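Local coordinates for protein fructosyl amine: oxygen oxidoreductase (Aspergillus fumigatus, PDB 3DJE) that oxidatively deglycates fructosyl amino acids as an FAD-dependent amadoriase, a flavoenzyme of the sarcosine oxidase-like family, at residues Gln230-Lys244 and Arg327-Ala341. Numbering follows the deposited sequence.
Sequences QLRPTAWTLVHIALK and RPFSFARICWCADTA. With FAD (flavin-adenine dinucleotide), chain C; FSA (1-S-(carboxymethyl)-1-thio-beta-D-fructopyranose), chain D.
Arg232 and Asp339 meet because their first torsions send both side chains the same way: CG of Arg232 lies anti to its backbone N (chi1 -176°) and the chain bends at chi3, while CG of Asp339 is anti to the carbonyl carbon. The resulting salt bridge joins NH2 of Arg232 to OD2 of Asp339 at 2.9 Å, on the anti side of the carboxylate but somewhat out of its plane, with the two flat groups turned 67° apart. Arg411 makes a second salt bridge to OD2, and the backbone oxygens of Trp405 and Asp407 hold NH1 of Arg232. The same carboxylate oxygen abuts the ring edge of Trp236, 3.7 Å from CH2, while one face of that indole carries the sugar ring of the bound 1-S-(carboxymethyl)-1-thio-beta-D-fructopyranose, its C5 3.6 Å from CE2. Beside Trp236, SG of Cys335 is bonded covalently to C8M of FAD at 1.7 Å; this hydrogen-bonded pair puts the indole that stacks on the sugar and the cysteine that carries the flavin on the same face of the sheet.

On the other face, the methyl CB of Ala235 sits over the six-membered ring of Trp336, 3.6 Å from its centroid, a CH-pi contact; Val239 CG1 lies over the Phe329 ring, displaced toward its rim, in a second CH-pi contact. Further along the ligand-bearing face, the edge of Phe331 points at the face of His240 with planes at 61°, a T-shaped pair. Paired backbone bonds from Arg232-Asp339 to Leu238-Arg333 fix the antiparallel register.

Within its sheet, strand 232-242 is flanked by strands 331-339 and 274-289; Tyr284, Ile277 and Ile275 of the latter pair through backbone hydrogen bonds with Ala235, Val239 and Ile241, while helix 307-320 packs against Val239, Ile241 and Phe329.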
loop_
_atom_site.group_PDB
_atom_site.type_symbol
_atom_site.label_atom_id
_atom_site.label_comp_id
_atom_site.label_asym_id
_atom_site.label_seq_id
_atom_site.Cartn_x
_atom_site.Cartn_y
_atom_site.Cartn_z
ATOM N N GLN A 230 -7.596 14.937 -7.339
ATOM C CA GLN A 230 -6.862 14.612 -6.101
ATOM C C GLN A 230 -6.157 13.255 -6.115
ATOM O O GLN A 230 -5.204 13.059 -5.353
ATOM C CB GLN A 230 -7.765 14.692 -4.877
ATOM C CG GLN A 230 -8.124 16.100 -4.444
ATOM C CD GLN A 230 -9.133 16.080 -3.328
ATOM O OE1 GLN A 230 -8.771 16.062 -2.151
ATOM N NE2 GLN A 230 -10.414 16.054 -3.688
ATOM N N LEU A 231 -6.609 12.325 -6.958
ATOM C CA LEU A 231 -6.008 10.976 -6.956
ATOM C C LEU A 231 -5.323 10.625 -8.273
ATOM O O LEU A 231 -5.909 10.820 -9.333
ATOM C CB LEU A 231 -7.056 9.903 -6.616
ATOM C CG LEU A 231 -7.817 9.995 -5.282
ATOM C CD1 LEU A 231 -8.867 8.882 -5.211
ATOM C CD2 LEU A 231 -6.850 9.893 -4.114
ATOM N N ARG A 232 -4.106 10.089 -8.204
ATOM C CA ARG A 232 -3.435 9.542 -9.383
ATOM C C ARG A 232 -3.225 8.043 -9.175
ATOM O O ARG A 232 -2.274 7.641 -8.482
ATOM C CB ARG A 232 -2.072 10.216 -9.629
ATOM C CG ARG A 232 -1.392 9.714 -10.915
ATOM C CD ARG A 232 0.061 10.212 -11.029
ATOM N NE ARG A 232 0.925 9.607 -10.012
ATOM C CZ ARG A 232 2.183 9.978 -9.777
ATOM N NH1 ARG A 232 2.723 10.980 -10.474
ATOM N NH2 ARG A 232 2.900 9.372 -8.824
ATOM N N PRO A 233 -4.100 7.206 -9.763
ATOM C CA PRO A 233 -3.841 5.765 -9.731
ATOM C C PRO A 233 -2.486 5.449 -10.353
ATOM O O PRO A 233 -2.201 5.882 -11.480
ATOM C CB PRO A 233 -4.994 5.179 -10.550
ATOM C CG PRO A 233 -6.088 6.163 -10.390
ATOM C CD PRO A 233 -5.376 7.505 -10.434
ATOM N N THR A 234 -1.651 4.717 -9.610
ATOM C CA THR A 234 -0.268 4.442 -10.014
ATOM C C THR A 234 0.105 3.033 -9.561
ATOM O O THR A 234 -0.388 2.549 -8.528
ATOM C CB THR A 234 0.699 5.488 -9.418
ATOM O OG1 THR A 234 0.144 6.796 -9.597
ATOM C CG2 THR A 234 2.055 5.433 -10.125
ATOM N N ALA A 235 0.957 2.378 -10.339
ATOM C CA ALA A 235 1.265 0.981 -10.092
ATOM C C ALA A 235 2.751 0.713 -9.921
ATOM O O ALA A 235 3.595 1.362 -10.561
ATOM C CB ALA A 235 0.709 0.128 -11.209
ATOM N N TRP A 236 3.041 -0.289 -9.090
ATOM C CA TRP A 236 4.389 -0.793 -8.873
ATOM C C TRP A 236 4.428 -2.281 -9.210
ATOM O O TRP A 236 3.390 -2.900 -9.502
ATOM C CB TRP A 236 4.900 -0.453 -7.451
ATOM C CG TRP A 236 5.219 1.015 -7.396
ATOM C CD1 TRP A 236 6.431 1.599 -7.668
ATOM C CD2 TRP A 236 4.299 2.092 -7.149
ATOM N NE1 TRP A 236 6.325 2.970 -7.595
ATOM C CE2 TRP A 236 5.032 3.300 -7.272
ATOM C CE3 TRP A 236 2.934 2.156 -6.806
ATOM C CZ2 TRP A 236 4.443 4.557 -7.083
ATOM C CZ3 TRP A 236 2.346 3.416 -6.610
ATOM C CH2 TRP A 236 3.114 4.602 -6.748
ATOM N N THR A 237 5.640 -2.828 -9.188
ATOM C CA THR A 237 5.941 -4.124 -9.731
ATOM C C THR A 237 6.594 -4.994 -8.657
ATOM O O THR A 237 7.384 -4.513 -7.843
ATOM C CB THR A 237 6.882 -3.978 -10.968
ATOM O OG1 THR A 237 7.825 -2.919 -10.728
ATOM C CG2 THR A 237 6.063 -3.609 -12.184
ATOM N N LEU A 238 6.235 -6.273 -8.639
ATOM C CA LEU A 238 6.805 -7.218 -7.683
ATOM C C LEU A 238 6.966 -8.598 -8.316
ATOM O O LEU A 238 6.193 -8.985 -9.214
ATOM C CB LEU A 238 5.929 -7.305 -6.415
ATOM C CG LEU A 238 4.563 -8.008 -6.516
ATOM C CD1 LEU A 238 4.626 -9.513 -6.258
ATOM C CD2 LEU A 238 3.540 -7.347 -5.565
ATOM N N VAL A 239 7.971 -9.328 -7.840
ATOM C CA VAL A 239 8.196 -10.718 -8.244
ATOM C C VAL A 239 8.515 -11.560 -7.010
ATOM O O VAL A 239 8.893 -11.014 -5.974
ATOM C CB VAL A 239 9.368 -10.867 -9.282
ATOM C CG1 VAL A 239 9.158 -9.953 -10.473
ATOM C CG2 VAL A 239 10.737 -10.626 -8.621
ATOM N N HIS A 240 8.353 -12.875 -7.133
ATOM C CA HIS A 240 8.876 -13.840 -6.162
ATOM C C HIS A 240 9.922 -14.736 -6.837
ATOM O O HIS A 240 9.774 -15.094 -8.010
ATOM C CB HIS A 240 7.762 -14.762 -5.670
ATOM C CG HIS A 240 6.679 -14.080 -4.882
ATOM N ND1 HIS A 240 5.714 -14.788 -4.198
ATOM C CD2 HIS A 240 6.422 -12.768 -4.649
ATOM C CE1 HIS A 240 4.890 -13.941 -3.600
ATOM N NE2 HIS A 240 5.305 -12.710 -3.846
ATOM N N ILE A 241 10.937 -15.114 -6.072
ATOM C CA ILE A 241 11.857 -16.202 -6.429
ATOM C C ILE A 241 11.744 -17.313 -5.377
ATOM O O ILE A 241 11.873 -17.046 -4.186
ATOM C CB ILE A 241 13.308 -15.682 -6.544
ATOM C CG1 ILE A 241 13.424 -14.813 -7.795
ATOM C CG2 ILE A 241 14.343 -16.846 -6.584
ATOM C CD1 ILE A 241 14.744 -14.065 -7.919
ATOM N N ALA A 242 11.484 -18.545 -5.824
ATOM C CA ALA A 242 11.359 -19.689 -4.909
ATOM C C ALA A 242 12.707 -20.326 -4.612
ATOM O O ALA A 242 13.382 -20.829 -5.521
ATOM C CB ALA A 242 10.406 -20.740 -5.468
ATOM N N LEU A 243 13.095 -20.304 -3.346
ATOM C CA LEU A 243 14.318 -20.974 -2.915
ATOM C C LEU A 243 14.071 -22.472 -2.798
ATOM O O LEU A 243 12.976 -22.899 -2.424
ATOM C CB LEU A 243 14.791 -20.413 -1.576
ATOM C CG LEU A 243 15.178 -18.934 -1.488
ATOM C CD1 LEU A 243 15.472 -18.567 -0.055
ATOM C CD2 LEU A 243 16.379 -18.637 -2.375
ATOM N N LYS A 244 15.089 -23.267 -3.132
ATOM C CA LYS A 244 15.038 -24.712 -2.933
ATOM C C LYS A 244 14.973 -25.016 -1.436
ATOM O O LYS A 244 15.533 -24.268 -0.639
ATOM C CB LYS A 244 16.273 -25.375 -3.551
ATOM C CG LYS A 244 16.411 -25.152 -5.051
ATOM C CD LYS A 244 17.577 -25.952 -5.626
ATOM C CE LYS A 244 18.176 -25.269 -6.854
ATOM N NZ LYS A 244 18.844 -23.972 -6.517
ATOM N N ARG A 327 17.791 -16.592 -11.548
ATOM C CA ARG A 327 16.711 -17.518 -11.208
ATOM C C ARG A 327 15.390 -17.125 -11.875
ATOM O O ARG A 327 15.043 -15.939 -11.930
ATOM C CB ARG A 327 16.507 -17.579 -9.690
ATOM C CG ARG A 327 17.705 -18.052 -8.894
ATOM C CD ARG A 327 17.910 -19.549 -8.963
ATOM N NE ARG A 327 18.959 -19.951 -8.022
ATOM C CZ ARG A 327 18.749 -20.385 -6.782
ATOM N NH1 ARG A 327 17.519 -20.503 -6.301
ATOM N NH2 ARG A 327 19.782 -20.710 -6.019
ATOM N N PRO A 328 14.639 -18.123 -12.381
ATOM C CA PRO A 328 13.320 -17.796 -12.909
ATOM C C PRO A 328 12.413 -17.285 -11.795
ATOM O O PRO A 328 12.544 -17.719 -10.643
ATOM C CB PRO A 328 12.801 -19.146 -13.418
ATOM C CG PRO A 328 13.554 -20.165 -12.644
ATOM C CD PRO A 328 14.934 -19.564 -12.495
ATOM N N PHE A 329 11.523 -16.361 -12.139
ATOM C CA PHE A 329 10.499 -15.895 -11.191
ATOM C C PHE A 329 9.406 -16.945 -11.027
ATOM O O PHE A 329 9.001 -17.581 -12.005
ATOM C CB PHE A 329 9.868 -14.591 -11.669
ATOM C CG PHE A 329 10.846 -13.468 -11.884
ATOM C CD1 PHE A 329 12.001 -13.352 -11.109
ATOM C CD2 PHE A 329 10.582 -12.491 -12.841
ATOM C CE1 PHE A 329 12.893 -12.295 -11.305
ATOM C CE2 PHE A 329 11.460 -11.424 -13.039
ATOM C CZ PHE A 329 12.619 -11.326 -12.276
ATOM N N SER A 330 8.920 -17.115 -9.799
ATOM C CA SER A 330 7.828 -18.063 -9.540
ATOM C C SER A 330 6.462 -17.369 -9.555
ATOM O O SER A 330 5.423 -18.034 -9.633
ATOM C CB SER A 330 8.026 -18.748 -8.196
ATOM O OG SER A 330 8.079 -17.772 -7.173
ATOM N N PHE A 331 6.476 -16.037 -9.448
ATOM C CA PHE A 331 5.265 -15.219 -9.431
ATOM C C PHE A 331 5.659 -13.785 -9.771
ATOM O O PHE A 331 6.762 -13.348 -9.438
ATOM C CB PHE A 331 4.591 -15.284 -8.046
ATOM C CG PHE A 331 3.337 -14.439 -7.935
ATOM C CD1 PHE A 331 2.176 -14.806 -8.600
ATOM C CD2 PHE A 331 3.331 -13.274 -7.162
ATOM C CE1 PHE A 331 1.003 -14.025 -8.514
ATOM C CE2 PHE A 331 2.183 -12.489 -7.070
ATOM C CZ PHE A 331 1.017 -12.860 -7.745
ATOM N N ALA A 332 4.755 -13.075 -10.437
ATOM C CA ALA A 332 4.941 -11.655 -10.749
ATOM C C ALA A 332 3.604 -10.961 -10.916
ATOM O O ALA A 332 2.664 -11.530 -11.487
ATOM C CB ALA A 332 5.775 -11.484 -12.025
ATOM N N ARG A 333 3.516 -9.722 -10.441
ATOM C CA ARG A 333 2.324 -8.922 -10.697
ATOM C C ARG A 333 2.563 -7.431 -10.582
ATOM O O ARG A 333 3.535 -6.982 -9.970
ATOM C CB ARG A 333 1.163 -9.313 -9.774
ATOM C CG ARG A 333 1.203 -8.709 -8.364
ATOM C CD ARG A 333 -0.151 -8.959 -7.765
ATOM N NE ARG A 333 -0.328 -8.572 -6.357
ATOM C CZ ARG A 333 -1.117 -7.572 -5.965
ATOM N NH1 ARG A 333 -1.290 -7.336 -4.674
ATOM N NH2 ARG A 333 -1.743 -6.813 -6.863
ATOM N N ILE A 334 1.647 -6.678 -11.174
ATOM C CA ILE A 334 1.552 -5.245 -10.889
ATOM C C ILE A 334 0.583 -5.016 -9.708
ATOM O O ILE A 334 -0.329 -5.825 -9.448
ATOM C CB ILE A 334 1.170 -4.429 -12.135
ATOM C CG1 ILE A 334 -0.258 -4.751 -12.595
ATOM C CG2 ILE A 334 2.207 -4.710 -13.277
ATOM C CD1 ILE A 334 -0.743 -3.875 -13.772
ATOM N N CYS A 335 0.807 -3.915 -9.002
ATOM C CA CYS A 335 0.138 -3.632 -7.750
ATOM C C CYS A 335 -0.177 -2.137 -7.739
ATOM O O CYS A 335 0.726 -1.314 -7.946
ATOM C CB CYS A 335 1.128 -3.989 -6.636
ATOM S SG CYS A 335 0.706 -3.460 -4.975
ATOM N N TRP A 336 -1.452 -1.789 -7.520
ATOM C CA TRP A 336 -1.924 -0.415 -7.698
ATOM C C TRP A 336 -2.266 0.287 -6.404
ATOM O O TRP A 336 -2.840 -0.322 -5.496
ATOM C CB TRP A 336 -3.205 -0.401 -8.524
ATOM C CG TRP A 336 -3.022 -0.717 -9.981
ATOM C CD1 TRP A 336 -3.036 -1.947 -10.554
ATOM C CD2 TRP A 336 -2.827 0.228 -11.036
ATOM N NE1 TRP A 336 -2.855 -1.836 -11.919
ATOM C CE2 TRP A 336 -2.719 -0.510 -12.237
ATOM C CE3 TRP A 336 -2.722 1.634 -11.081
ATOM C CZ2 TRP A 336 -2.522 0.106 -13.486
ATOM C CZ3 TRP A 336 -2.518 2.249 -12.326
ATOM C CH2 TRP A 336 -2.414 1.474 -13.510
ATOM N N CYS A 337 -1.944 1.577 -6.347
ATOM C CA CYS A 337 -2.458 2.448 -5.284
ATOM C C CYS A 337 -2.824 3.775 -5.939
ATOM O O CYS A 337 -2.969 3.852 -7.174
ATOM C CB CYS A 337 -1.440 2.594 -4.146
ATOM S SG CYS A 337 -2.108 3.277 -2.575
ATOM N N ALA A 338 -2.988 4.816 -5.135
ATOM C CA ALA A 338 -3.310 6.134 -5.691
ATOM C C ALA A 338 -2.710 7.244 -4.876
ATOM O O ALA A 338 -2.924 7.317 -3.661
ATOM C CB ALA A 338 -4.814 6.318 -5.840
ATOM N N ASP A 339 -1.961 8.113 -5.553
ATOM C CA ASP A 339 -1.200 9.175 -4.897
ATOM C C ASP A 339 -1.977 10.481 -4.912
ATOM O O ASP A 339 -2.503 10.903 -5.964
ATOM C CB ASP A 339 0.110 9.449 -5.639
ATOM C CG ASP A 339 1.149 8.365 -5.459
ATOM O OD1 ASP A 339 1.329 7.869 -4.328
ATOM O OD2 ASP A 339 1.817 8.072 -6.462
ATOM N N THR A 340 -2.044 11.126 -3.756
ATOM C CA THR A 340 -2.481 12.518 -3.685
ATOM C C THR A 340 -1.304 13.409 -4.120
ATOM O O THR A 340 -0.178 12.925 -4.278
ATOM C CB THR A 340 -2.950 12.900 -2.278
ATOM O OG1 THR A 340 -1.879 12.650 -1.363
ATOM C CG2 THR A 340 -4.212 12.082 -1.854
ATOM N N ALA A 341 -1.558 14.709 -4.309
ATOM C CA ALA A 341 -0.537 15.620 -4.847
ATOM C C ALA A 341 0.689 15.789 -3.950
ATOM O O ALA A 341 1.755 16.186 -4.425
ATOM C CB ALA A 341 -1.156 16.998 -5.172
HETATM P PA FAD C . -6.562 -1.776 -1.702
HETATM O O1A FAD C . -6.072 -2.567 -0.567
HETATM O O2A FAD C . -5.926 -1.975 -3.040
HETATM O O5B FAD C . -8.117 -2.063 -1.745
HETATM C C5B FAD C . -8.969 -1.577 -2.786
HETATM C C4B FAD C . -10.176 -2.522 -2.845
HETATM O O4B FAD C . -11.087 -1.852 -3.736
HETATM C C3B FAD C . -9.736 -3.831 -3.542
HETATM O O3B FAD C . -9.946 -4.968 -2.689
HETATM C C2B FAD C . -10.656 -3.858 -4.774
HETATM O O2B FAD C . -11.128 -5.205 -5.088
HETATM C C1B FAD C . -11.792 -2.884 -4.354
HETATM N N9A FAD C . -12.568 -2.525 -5.581
HETATM C C8A FAD C . -12.107 -2.257 -6.821
HETATM N N7A FAD C . -13.158 -2.042 -7.640
HETATM C C5A FAD C . -14.276 -2.177 -6.913
HETATM C C6A FAD C . -15.641 -2.090 -7.208
HETATM N N6A FAD C . -16.048 -1.824 -8.471
HETATM N N1A FAD C . -16.532 -2.288 -6.217
HETATM C C2A FAD C . -16.138 -2.562 -4.968
HETATM N N3A FAD C . -14.842 -2.657 -4.652
HETATM C C4A FAD C . -13.903 -2.469 -5.610
HETATM N N1 FAD C . 2.531 0.057 2.104
HETATM C C2 FAD C . 3.222 -0.079 3.306
HETATM O O2 FAD C . 2.802 0.421 4.352
HETATM N N3 FAD C . 4.420 -0.794 3.317
HETATM C C4 FAD C . 4.947 -1.361 2.162
HETATM O O4 FAD C . 6.011 -1.992 2.211
HETATM C C4X FAD C . 4.250 -1.200 0.955
HETATM N N5 FAD C . 4.757 -1.741 -0.225
HETATM C C5X FAD C . 3.973 -1.727 -1.375
HETATM C C6 FAD C . 4.404 -2.454 -2.482
HETATM C C7 FAD C . 3.625 -2.502 -3.631
HETATM C C7M FAD C . 4.162 -3.299 -4.828
HETATM C C8 FAD C . 2.396 -1.844 -3.673
HETATM C C8M FAD C . 1.498 -1.965 -4.927
HETATM C C9 FAD C . 1.960 -1.128 -2.549
HETATM C C9A FAD C . 2.742 -1.076 -1.388
HETATM N N10 FAD C . 2.337 -0.354 -0.248
HETATM C C10 FAD C . 3.049 -0.493 0.943
HETATM C "C1'" FAD C . 1.162 0.527 -0.299
HETATM C "C2'" FAD C . -0.067 -0.213 0.232
HETATM O "O2'" FAD C . -0.084 -1.564 -0.278
HETATM C "C3'" FAD C . -1.325 0.536 -0.195
HETATM O "O3'" FAD C . -1.157 1.941 0.083
HETATM C "C4'" FAD C . -2.569 0.059 0.563
HETATM O "O4'" FAD C . -2.643 -1.365 0.617
HETATM C "C5'" FAD C . -3.816 0.600 -0.145
HETATM O "O5'" FAD C . -4.992 0.211 0.585
HETATM P P FAD C . -6.446 0.579 0.020
HETATM O O1P FAD C . -6.502 2.045 -0.259
HETATM O O2P FAD C . -7.406 -0.044 0.953
HETATM O O3P FAD C . -6.549 -0.196 -1.385
HETATM O OAB FSA D . 5.937 2.521 3.260
HETATM C CAL FSA D . 6.988 1.848 3.201
HETATM O OAA FSA D . 7.792 1.779 4.166
HETATM C CAH FSA D . 7.359 1.095 1.939
HETATM S SAK FSA D . 6.244 1.415 0.609
HETATM C C1 FSA D . 7.115 0.435 -0.583
HETATM C C2 FSA D . 6.758 0.863 -2.013
HETATM O O2 FSA D . 7.082 -0.195 -2.929
HETATM C C3 FSA D . 7.522 2.129 -2.419
HETATM O O3 FSA D . 8.930 1.857 -2.484
HETATM C C4 FSA D . 7.005 2.715 -3.737
HETATM O O4 FSA D . 7.619 3.994 -3.967
HETATM C C5 FSA D . 5.484 2.904 -3.719
HETATM O O5 FSA D . 5.108 3.963 -2.835
HETATM C C6 FSA D . 4.817 1.600 -3.308
HETATM O O6 FSA D . 5.345 1.166 -2.043
HETATM O O HOH W 1 -4.383 15.441 -4.068
HETATM O O HOH W 2 11.723 -19.310 -8.595
HETATM O O HOH W 3 14.648 -20.498 -7.756
#